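Local coordinates for protein protease Do-like 8, chloroplastic (Arabidopsis thaliana, PDB 4IC6) that is probably a serine endopeptidase of the HtrA (Deg) family, acting in the chloroplast, at residues 40-50 and 65-73; 154-162 and 199-210. The protein carries 1 engineered substitution. All coordinates share one frame; numbering follows the deposited sequence.

Contact 1 (40-50 and 65-73); sequences YSVVNIFDVTL and GNGSGVVWD
Val43 and Gly69 form an antiparallel hydrogen-bonded pair at the middle of this contact. Val43 N reaches Gly69 O at 3.0 Å, and Gly69 N returns a bond of the same length to Val43 O. Ile45 and Gly67 also bond in both directions, Ile45 N to Gly67 O nearly straight at 178°. Val71 N adds a bond to Ser41 O at 2.9 Å.

One side chain continues this backbone pattern. Asn66 OD1 accepts from Asp47 N at 2.8 Å, nearly along the C=O axis, as a main-chain carbonyl might. Its CG stands anti to its own carbonyl carbon (chi1 -51°), which turns the amide onto 42-47. The edge of the Phe46 ring meets this amide, CD1 lying 3.8 Å from Asn66 CG, with the planes 70° apart. Leu50 CD1 touches Asn66 ND2 at 3.7 Å.

Apolar contacts are few. The side chains of Val43 and Val71 cross at about a right angle, Val43 CG1 3.6 Å from Val71 CG2. Ile45 CD1 rests 3.9 Å from Gly69 CA, where a beta carbon would clash with it.

The pair forms the first two strands of the N-terminal barrel of the chymotrypsin-like fold. Gln271 of the second subunit packs on Phe46 and Asn66. Ile78 of neighbouring strand 77-80 packs on Val43 and Ile45. Strand 98-105 bonds the other edge of 42-47, closing the barrel. Ala88 N of helix 86-90 hydrogen-bonds Asp47 OD2.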
loop_
_atom_site.group_PDB
_atom_site.type_symbol
_atom_site.label_atom_id
_atom_site.label_comp_id
_atom_site.label_asym_id
_atom_site.label_seq_id
_atom_site.Cartn_x
_atom_site.Cartn_y
_atom_site.Cartn_z
ATOM N N TYR A 40 -31.712 -14.410 19.477
ATOM C CA TYR A 40 -31.799 -15.868 19.698
ATOM C C TYR A 40 -31.644 -16.718 18.449
ATOM O O TYR A 40 -31.187 -17.861 18.522
ATOM C CB TYR A 40 -33.108 -16.230 20.402
ATOM C CG TYR A 40 -33.252 -15.462 21.676
ATOM C CD1 TYR A 40 -33.876 -14.229 21.688
ATOM C CD2 TYR A 40 -32.718 -15.943 22.858
ATOM C CE1 TYR A 40 -33.986 -13.503 22.848
ATOM C CE2 TYR A 40 -32.820 -15.224 24.024
ATOM C CZ TYR A 40 -33.461 -14.006 24.014
ATOM O OH TYR A 40 -33.572 -13.280 25.174
ATOM N N SER A 41 -32.035 -16.163 17.308
ATOM C CA SER A 41 -32.003 -16.890 16.048
ATOM C C SER A 41 -30.654 -16.767 15.351
ATOM O O SER A 41 -30.399 -17.417 14.333
ATOM C CB SER A 41 -33.077 -16.352 15.109
ATOM O OG SER A 41 -34.353 -16.381 15.711
ATOM N N VAL A 42 -29.809 -15.890 15.872
ATOM C CA VAL A 42 -28.522 -15.623 15.250
ATOM C C VAL A 42 -27.426 -16.321 16.057
ATOM O O VAL A 42 -27.118 -15.931 17.193
ATOM C CB VAL A 42 -28.256 -14.121 15.131
ATOM C CG1 VAL A 42 -26.959 -13.890 14.372
ATOM C CG2 VAL A 42 -29.409 -13.434 14.394
ATOM N N VAL A 43 -26.866 -17.374 15.472
ATOM C CA VAL A 43 -25.888 -18.196 16.180
ATOM C C VAL A 43 -24.470 -17.781 15.825
ATOM O O VAL A 43 -24.251 -17.025 14.877
ATOM C CB VAL A 43 -26.055 -19.707 15.888
ATOM C CG1 VAL A 43 -27.446 -20.181 16.263
ATOM C CG2 VAL A 43 -25.755 -20.021 14.424
ATOM N N ASN A 44 -23.517 -18.276 16.602
ATOM C CA ASN A 44 -22.100 -18.102 16.311
ATOM C C ASN A 44 -21.484 -19.413 15.812
ATOM O O ASN A 44 -21.721 -20.481 16.383
ATOM C CB ASN A 44 -21.357 -17.597 17.557
ATOM C CG ASN A 44 -19.861 -17.753 17.443
ATOM O OD1 ASN A 44 -19.192 -17.007 16.720
ATOM N ND2 ASN A 44 -19.319 -18.722 18.168
ATOM N N ILE A 45 -20.699 -19.325 14.741
ATOM C CA ILE A 45 -20.042 -20.497 14.168
ATOM C C ILE A 45 -18.527 -20.304 14.106
ATOM O O ILE A 45 -18.035 -19.354 13.476
ATOM C CB ILE A 45 -20.549 -20.776 12.727
ATOM C CG1 ILE A 45 -22.063 -20.994 12.725
ATOM C CG2 ILE A 45 -19.812 -21.969 12.117
ATOM C CD1 ILE A 45 -22.705 -20.966 11.342
ATOM N N PHE A 46 -17.796 -21.191 14.779
ATOM C CA PHE A 46 -16.349 -21.281 14.635
ATOM C C PHE A 46 -15.976 -22.508 13.796
ATOM O O PHE A 46 -16.380 -23.625 14.114
ATOM C CB PHE A 46 -15.655 -21.343 16.005
ATOM C CG PHE A 46 -15.675 -20.036 16.761
ATOM C CD1 PHE A 46 -15.017 -18.918 16.264
ATOM C CD2 PHE A 46 -16.346 -19.924 17.970
ATOM C CE1 PHE A 46 -15.030 -17.713 16.958
ATOM C CE2 PHE A 46 -16.358 -18.724 18.673
ATOM C CZ PHE A 46 -15.702 -17.620 18.164
ATOM N N ASP A 47 -15.217 -22.291 12.719
ATOM C CA ASP A 47 -14.672 -23.383 11.903
ATOM C C ASP A 47 -13.699 -24.191 12.761
ATOM O O ASP A 47 -12.704 -23.650 13.266
ATOM C CB ASP A 47 -13.949 -22.812 10.674
ATOM C CG ASP A 47 -13.460 -23.891 9.706
ATOM O OD1 ASP A 47 -12.999 -24.971 10.156
ATOM O OD2 ASP A 47 -13.518 -23.652 8.480
ATOM N N VAL A 48 -13.970 -25.479 12.943
ATOM C CA VAL A 48 -13.117 -26.271 13.836
ATOM C C VAL A 48 -11.695 -26.452 13.308
ATOM O O VAL A 48 -10.799 -26.830 14.067
ATOM C CB VAL A 48 -13.715 -27.664 14.199
ATOM C CG1 VAL A 48 -15.050 -27.512 14.931
ATOM C CG2 VAL A 48 -13.851 -28.549 12.964
ATOM N N THR A 49 -11.474 -26.178 12.025
ATOM C CA THR A 49 -10.151 -26.415 11.435
ATOM C C THR A 49 -9.213 -25.215 11.576
ATOM O O THR A 49 -8.047 -25.279 11.190
ATOM C CB THR A 49 -10.232 -26.847 9.955
ATOM O OG1 THR A 49 -10.784 -25.778 9.170
ATOM C CG2 THR A 49 -11.085 -28.101 9.812
ATOM N N LEU A 50 -9.730 -24.122 12.123
ATOM C CA LEU A 50 -8.929 -22.921 12.328
ATOM C C LEU A 50 -8.408 -22.807 13.756
ATOM O O LEU A 50 -8.944 -23.428 14.674
ATOM C CB LEU A 50 -9.748 -21.677 11.995
ATOM C CG LEU A 50 -9.931 -21.428 10.504
ATOM C CD1 LEU A 50 -10.898 -20.279 10.289
ATOM C CD2 LEU A 50 -8.587 -21.141 9.865
ATOM N N GLY A 65 -12.463 -17.351 7.812
ATOM C CA GLY A 65 -13.641 -18.084 8.254
ATOM C C GLY A 65 -14.196 -17.567 9.573
ATOM O O GLY A 65 -13.784 -16.506 10.036
ATOM N N ASN A 66 -15.124 -18.315 10.179
ATOM C CA ASN A 66 -15.793 -17.915 11.434
ATOM C C ASN A 66 -16.724 -16.733 11.228
ATOM O O ASN A 66 -16.433 -15.844 10.430
ATOM C CB ASN A 66 -14.780 -17.539 12.507
ATOM C CG ASN A 66 -13.720 -18.586 12.691
ATOM O OD1 ASN A 66 -14.003 -19.790 12.651
ATOM N ND2 ASN A 66 -12.478 -18.140 12.873
ATOM N N GLY A 67 -17.837 -16.724 11.952
ATOM C CA GLY A 67 -18.819 -15.670 11.806
ATOM C C GLY A 67 -20.142 -16.068 12.409
ATOM O O GLY A 67 -20.193 -16.709 13.474
ATOM N N SER A 68 -21.217 -15.712 11.712
ATOM C CA SER A 68 -22.551 -15.932 12.232
ATOM C C SER A 68 -23.339 -16.915 11.369
ATOM O O SER A 68 -22.905 -17.320 10.288
ATOM C CB SER A 68 -23.306 -14.603 12.312
ATOM O OG SER A 68 -22.530 -13.605 12.963
ATOM N N GLY A 69 -24.512 -17.288 11.865
ATOM C CA GLY A 69 -25.424 -18.135 11.129
ATOM C C GLY A 69 -26.825 -17.882 11.632
ATOM O O GLY A 69 -27.047 -17.055 12.515
ATOM N N VAL A 70 -27.778 -18.622 11.089
ATOM C CA VAL A 70 -29.168 -18.392 11.409
ATOM C C VAL A 70 -29.846 -19.746 11.710
ATOM O O VAL A 70 -29.657 -20.702 10.970
ATOM C CB VAL A 70 -29.834 -17.693 10.213
ATOM C CG1 VAL A 70 -31.291 -18.055 10.120
ATOM C CG2 VAL A 70 -29.634 -16.182 10.308
ATOM N N VAL A 71 -30.595 -19.826 12.808
ATOM C CA VAL A 71 -31.389 -21.027 13.097
ATOM C C VAL A 71 -32.503 -21.155 12.059
ATOM O O VAL A 71 -33.424 -20.323 12.007
ATOM C CB VAL A 71 -32.014 -20.962 14.476
ATOM C CG1 VAL A 71 -32.884 -22.217 14.715
ATOM C CG2 VAL A 71 -30.927 -20.841 15.559
ATOM N N TRP A 72 -32.405 -22.176 11.215
ATOM C CA TRP A 72 -33.326 -22.336 10.087
ATOM C C TRP A 72 -34.651 -22.967 10.518
ATOM O O TRP A 72 -35.719 -22.558 10.066
ATOM C CB TRP A 72 -32.679 -23.182 8.990
ATOM C CG TRP A 72 -33.477 -23.266 7.721
ATOM C CD1 TRP A 72 -34.061 -24.382 7.185
ATOM C CD2 TRP A 72 -33.784 -22.188 6.833
ATOM N NE1 TRP A 72 -34.703 -24.060 6.009
ATOM C CE2 TRP A 72 -34.550 -22.719 5.774
ATOM C CE3 TRP A 72 -33.489 -20.820 6.832
ATOM C CZ2 TRP A 72 -35.023 -21.926 4.719
ATOM C CZ3 TRP A 72 -33.952 -20.039 5.784
ATOM C CH2 TRP A 72 -34.710 -20.595 4.743
ATOM N N ASP A 73 -34.581 -23.971 11.387
ATOM C CA ASP A 73 -35.802 -24.599 11.877
ATOM C C ASP A 73 -35.638 -25.262 13.235
ATOM O O ASP A 73 -34.554 -25.255 13.823
ATOM C CB ASP A 73 -36.363 -25.587 10.847
ATOM C CG ASP A 73 -35.436 -26.761 10.590
ATOM O OD1 ASP A 73 -34.660 -27.139 11.496
ATOM O OD2 ASP A 73 -35.493 -27.311 9.468
#

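Contact 2 (154-162 and 199-210); sequences QQCLAIGNP and INPGNAGGPLLD. Engineered in segment 199-210: Ala204 (natural residue Ser).
Ala158 CB is a small bump set among three larger groups. Asn203 ND2 lies 3.6 Å from it, Ile199 CD1 3.7 Å, and Leu208 CD1 touches it too and reaches on to Cys156 CB. On the other face of the sheet, Ile159 CD1 meets Leu209 CD1. The Pro207 ring wedges against Ile159, its CD only 3.2 Å from Ile159 O.

Glycines make the fit where strand 155-160 ends and the turn before strand 207-210 comes close. A beta carbon on Gly160 would clash with Gly202 O, and one on Gly206 with Ile159 O. The Pro162 ring fills the next hollow, with CG 3.5 Å from Gly202 O.

Asn203 CG lies between its backbone N and carbonyl carbon (chi1 64°). This folds the amide back, and OD1 accepts from Asn200 N at 3.0 Å, the donor standing above the amide plane. ND2 bonds Ala198 O. With alanine in place of this asparagine, Asn200 N and Ala198 O would probably lose a partner each.

Asn203 to Gly206 form a type II turn in the family's Gly-Asn-Ser-Gly-Gly nucleophile segment. Engineered Ala204 replaces the serine and does not touch 154-162. Backbone bonds (Leu157 with Leu209 both ways, Ile159 N to Pro207 O) hold the strands. Waters bridge Asn203 ND2 to Ala158 O and Gln154 NE2 to Asp210 OD2. Gln154 OE1 takes Lys151 N, and Asp210 OD1 takes Asn214 N.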
loop_
_atom_site.group_PDB
_atom_site.type_symbol
_atom_site.label_atom_id
_atom_site.label_comp_id
_atom_site.label_asym_id
_atom_site.label_seq_id
_atom_site.Cartn_x
_atom_site.Cartn_y
_atom_site.Cartn_z
ATOM N N GLN A 154 -36.085 0.688 1.712
ATOM C CA GLN A 154 -36.602 0.035 2.916
ATOM C C GLN A 154 -35.510 -0.071 3.966
ATOM O O GLN A 154 -34.343 -0.261 3.633
ATOM C CB GLN A 154 -37.058 -1.388 2.601
ATOM C CG GLN A 154 -38.453 -1.499 2.105
ATOM C CD GLN A 154 -38.856 -2.946 1.919
ATOM O OE1 GLN A 154 -39.142 -3.382 0.803
ATOM N NE2 GLN A 154 -38.883 -3.706 3.027
ATOM N N GLN A 155 -35.916 -0.003 5.229
ATOM C CA GLN A 155 -34.999 -0.125 6.356
ATOM C C GLN A 155 -34.557 -1.579 6.443
ATOM O O GLN A 155 -35.362 -2.500 6.228
ATOM C CB GLN A 155 -35.738 0.240 7.649
ATOM C CG GLN A 155 -34.905 0.092 8.927
ATOM C CD GLN A 155 -35.772 0.232 10.171
ATOM O OE1 GLN A 155 -36.729 -0.515 10.356
ATOM N NE2 GLN A 155 -35.454 1.205 11.014
ATOM N N CYS A 156 -33.281 -1.801 6.722
ATOM C CA CYS A 156 -32.804 -3.164 6.994
ATOM C C CYS A 156 -31.841 -3.214 8.179
ATOM O O CYS A 156 -31.128 -2.241 8.458
ATOM C CB CYS A 156 -32.170 -3.797 5.753
ATOM S SG CYS A 156 -30.894 -2.846 4.904
ATOM N N LEU A 157 -31.829 -4.350 8.876
ATOM C CA LEU A 157 -30.920 -4.540 10.003
ATOM C C LEU A 157 -30.060 -5.769 9.771
ATOM O O LEU A 157 -30.567 -6.843 9.456
ATOM C CB LEU A 157 -31.657 -4.689 11.347
ATOM C CG LEU A 157 -33.133 -4.384 11.603
ATOM C CD1 LEU A 157 -33.412 -4.561 13.106
ATOM C CD2 LEU A 157 -33.573 -3.001 11.142
ATOM N N ALA A 158 -28.755 -5.604 9.928
ATOM C CA ALA A 158 -27.821 -6.707 9.772
ATOM C C ALA A 158 -27.344 -7.114 11.170
ATOM O O ALA A 158 -26.761 -6.292 11.894
ATOM C CB ALA A 158 -26.638 -6.267 8.897
ATOM N N ILE A 159 -27.622 -8.356 11.557
ATOM C CA ILE A 159 -27.303 -8.840 12.897
ATOM C C ILE A 159 -26.189 -9.880 12.784
ATOM O O ILE A 159 -26.164 -10.678 11.847
ATOM C CB ILE A 159 -28.562 -9.427 13.598
ATOM C CG1 ILE A 159 -29.674 -8.374 13.644
ATOM C CG2 ILE A 159 -28.238 -9.949 14.994
ATOM C CD1 ILE A 159 -30.901 -8.767 14.451
ATOM N N GLY A 160 -25.254 -9.847 13.727
ATOM C CA GLY A 160 -24.208 -10.850 13.809
ATOM C C GLY A 160 -24.036 -11.395 15.213
ATOM O O GLY A 160 -24.462 -10.792 16.194
ATOM N N ASN A 161 -23.414 -12.560 15.305
ATOM C CA ASN A 161 -22.990 -13.116 16.582
ATOM C C ASN A 161 -21.614 -13.674 16.275
ATOM O O ASN A 161 -21.453 -14.876 16.072
ATOM C CB ASN A 161 -23.969 -14.202 17.021
ATOM C CG ASN A 161 -23.541 -14.919 18.293
ATOM O OD1 ASN A 161 -22.505 -14.610 18.903
ATOM N ND2 ASN A 161 -24.354 -15.889 18.709
ATOM N N PRO A 162 -20.620 -12.782 16.164
ATOM C CA PRO A 162 -19.345 -13.178 15.553
ATOM C C PRO A 162 -18.423 -13.975 16.471
ATOM O O PRO A 162 -17.592 -14.727 15.956
ATOM C CB PRO A 162 -18.695 -11.839 15.194
ATOM C CG PRO A 162 -19.302 -10.846 16.196
ATOM C CD PRO A 162 -20.718 -11.323 16.384
ATOM N N ILE A 199 -21.698 -4.166 6.333
ATOM C CA ILE A 199 -21.598 -5.619 6.328
ATOM C C ILE A 199 -20.142 -5.933 6.538
ATOM O O ILE A 199 -19.293 -5.478 5.778
ATOM C CB ILE A 199 -22.077 -6.217 4.994
ATOM C CG1 ILE A 199 -23.586 -5.914 4.788
ATOM C CG2 ILE A 199 -21.772 -7.708 4.930
ATOM C CD1 ILE A 199 -24.506 -6.420 5.933
ATOM N N ASN A 200 -19.831 -6.714 7.568
ATOM C CA ASN A 200 -18.441 -6.903 7.919
ATOM C C ASN A 200 -18.216 -8.269 8.595
ATOM O O ASN A 200 -19.153 -9.050 8.724
ATOM C CB ASN A 200 -18.031 -5.746 8.838
ATOM C CG ASN A 200 -18.995 -5.564 10.004
ATOM O OD1 ASN A 200 -19.541 -6.546 10.513
ATOM N ND2 ASN A 200 -19.209 -4.304 10.441
ATOM N N PRO A 201 -16.981 -8.559 9.023
ATOM C CA PRO A 201 -16.736 -9.850 9.692
ATOM C C PRO A 201 -17.600 -10.035 10.934
ATOM O O PRO A 201 -17.875 -11.166 11.323
ATOM C CB PRO A 201 -15.256 -9.772 10.064
ATOM C CG PRO A 201 -14.670 -8.881 8.980
ATOM C CD PRO A 201 -15.728 -7.818 8.782
ATOM N N GLY A 202 -18.072 -8.932 11.504
ATOM C CA GLY A 202 -18.883 -8.974 12.703
ATOM C C GLY A 202 -20.327 -9.365 12.449
ATOM O O GLY A 202 -21.080 -9.571 13.402
ATOM N N ASN A 203 -20.731 -9.456 11.184
ATOM C CA ASN A 203 -22.083 -9.932 10.870
ATOM C C ASN A 203 -22.206 -10.857 9.643
ATOM O O ASN A 203 -23.308 -11.277 9.274
ATOM C CB ASN A 203 -23.079 -8.772 10.802
ATOM C CG ASN A 203 -22.777 -7.793 9.671
ATOM O OD1 ASN A 203 -22.173 -8.151 8.663
ATOM N ND2 ASN A 203 -23.190 -6.540 9.851
ATOM N N ALA A 204 -21.074 -11.197 9.037
ATOM C CA ALA A 204 -21.054 -12.113 7.897
ATOM C C ALA A 204 -21.662 -13.461 8.293
ATOM O O ALA A 204 -21.358 -13.989 9.368
ATOM C CB ALA A 204 -19.625 -12.294 7.375
ATOM N N GLY A 205 -22.529 -14.001 7.429
ATOM C CA GLY A 205 -23.257 -15.241 7.702
ATOM C C GLY A 205 -24.551 -15.039 8.482
ATOM O O GLY A 205 -25.392 -15.957 8.579
ATOM N N GLY A 206 -24.699 -13.851 9.068
ATOM C CA GLY A 206 -25.874 -13.499 9.839
ATOM C C GLY A 206 -26.996 -12.989 8.949
ATOM O O GLY A 206 -26.833 -12.870 7.732
ATOM N N PRO A 207 -28.157 -12.711 9.548
ATOM C CA PRO A 207 -29.330 -12.337 8.764
ATOM C C PRO A 207 -29.353 -10.855 8.480
ATOM O O PRO A 207 -28.950 -10.057 9.339
ATOM C CB PRO A 207 -30.483 -12.658 9.715
ATOM C CG PRO A 207 -29.907 -12.329 11.079
ATOM C CD PRO A 207 -28.445 -12.747 10.997
ATOM N N LEU A 208 -29.848 -10.512 7.298
ATOM C CA LEU A 208 -30.323 -9.174 7.013
ATOM C C LEU A 208 -31.832 -9.188 7.207
ATOM O O LEU A 208 -32.523 -9.976 6.565
ATOM C CB LEU A 208 -29.992 -8.799 5.571
ATOM C CG LEU A 208 -30.312 -7.350 5.205
ATOM C CD1 LEU A 208 -29.378 -6.436 6.016
ATOM C CD2 LEU A 208 -30.132 -7.111 3.708
ATOM N N LEU A 209 -32.354 -8.321 8.078
ATOM C CA LEU A 209 -33.793 -8.313 8.343
ATOM C C LEU A 209 -34.485 -7.060 7.785
ATOM O O LEU A 209 -33.867 -5.990 7.688
ATOM C CB LEU A 209 -34.071 -8.422 9.847
ATOM C CG LEU A 209 -33.461 -9.607 10.596
ATOM C CD1 LEU A 209 -33.854 -9.492 12.061
ATOM C CD2 LEU A 209 -33.955 -10.944 10.007
ATOM N N ASP A 210 -35.758 -7.192 7.414
ATOM C CA ASP A 210 -36.553 -6.000 7.090
ATOM C C ASP A 210 -37.132 -5.368 8.366
ATOM O O ASP A 210 -36.862 -5.837 9.491
ATOM C CB ASP A 210 -37.639 -6.280 6.014
ATOM C CG ASP A 210 -38.721 -7.264 6.478
ATOM O OD1 ASP A 210 -38.855 -7.510 7.689
ATOM O OD2 ASP A 210 -39.468 -7.769 5.613
HETATM O O HOH W 1 -40.053 -6.343 3.107
HETATM O O HOH W 2 -24.128 -6.347 12.756
#

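Contact 1 belongs to the N-terminal barrel and contact 2 to the C-terminal one. Their centres are about 13 Å apart, and they touch at the seam between the barrels. Ser68 OG probably bonds Asn161 N at 2.7 Å. Ser68 N probably bonds Ala204 O at 2.9 Å, which links strand 67-71 directly to the engineered nucleophile position. As in other chymotrypsin-like proteases, the predicted catalytic groups lie in the cleft between barrels. His83 and Asp126 come from the part of the chain that forms the first barrel, Ala204 from the second. Gly65 is about 5 Å from the side chain of His83, and Gly67 about 6 Å from that of Ala204. Both contacts also touch the second subunit.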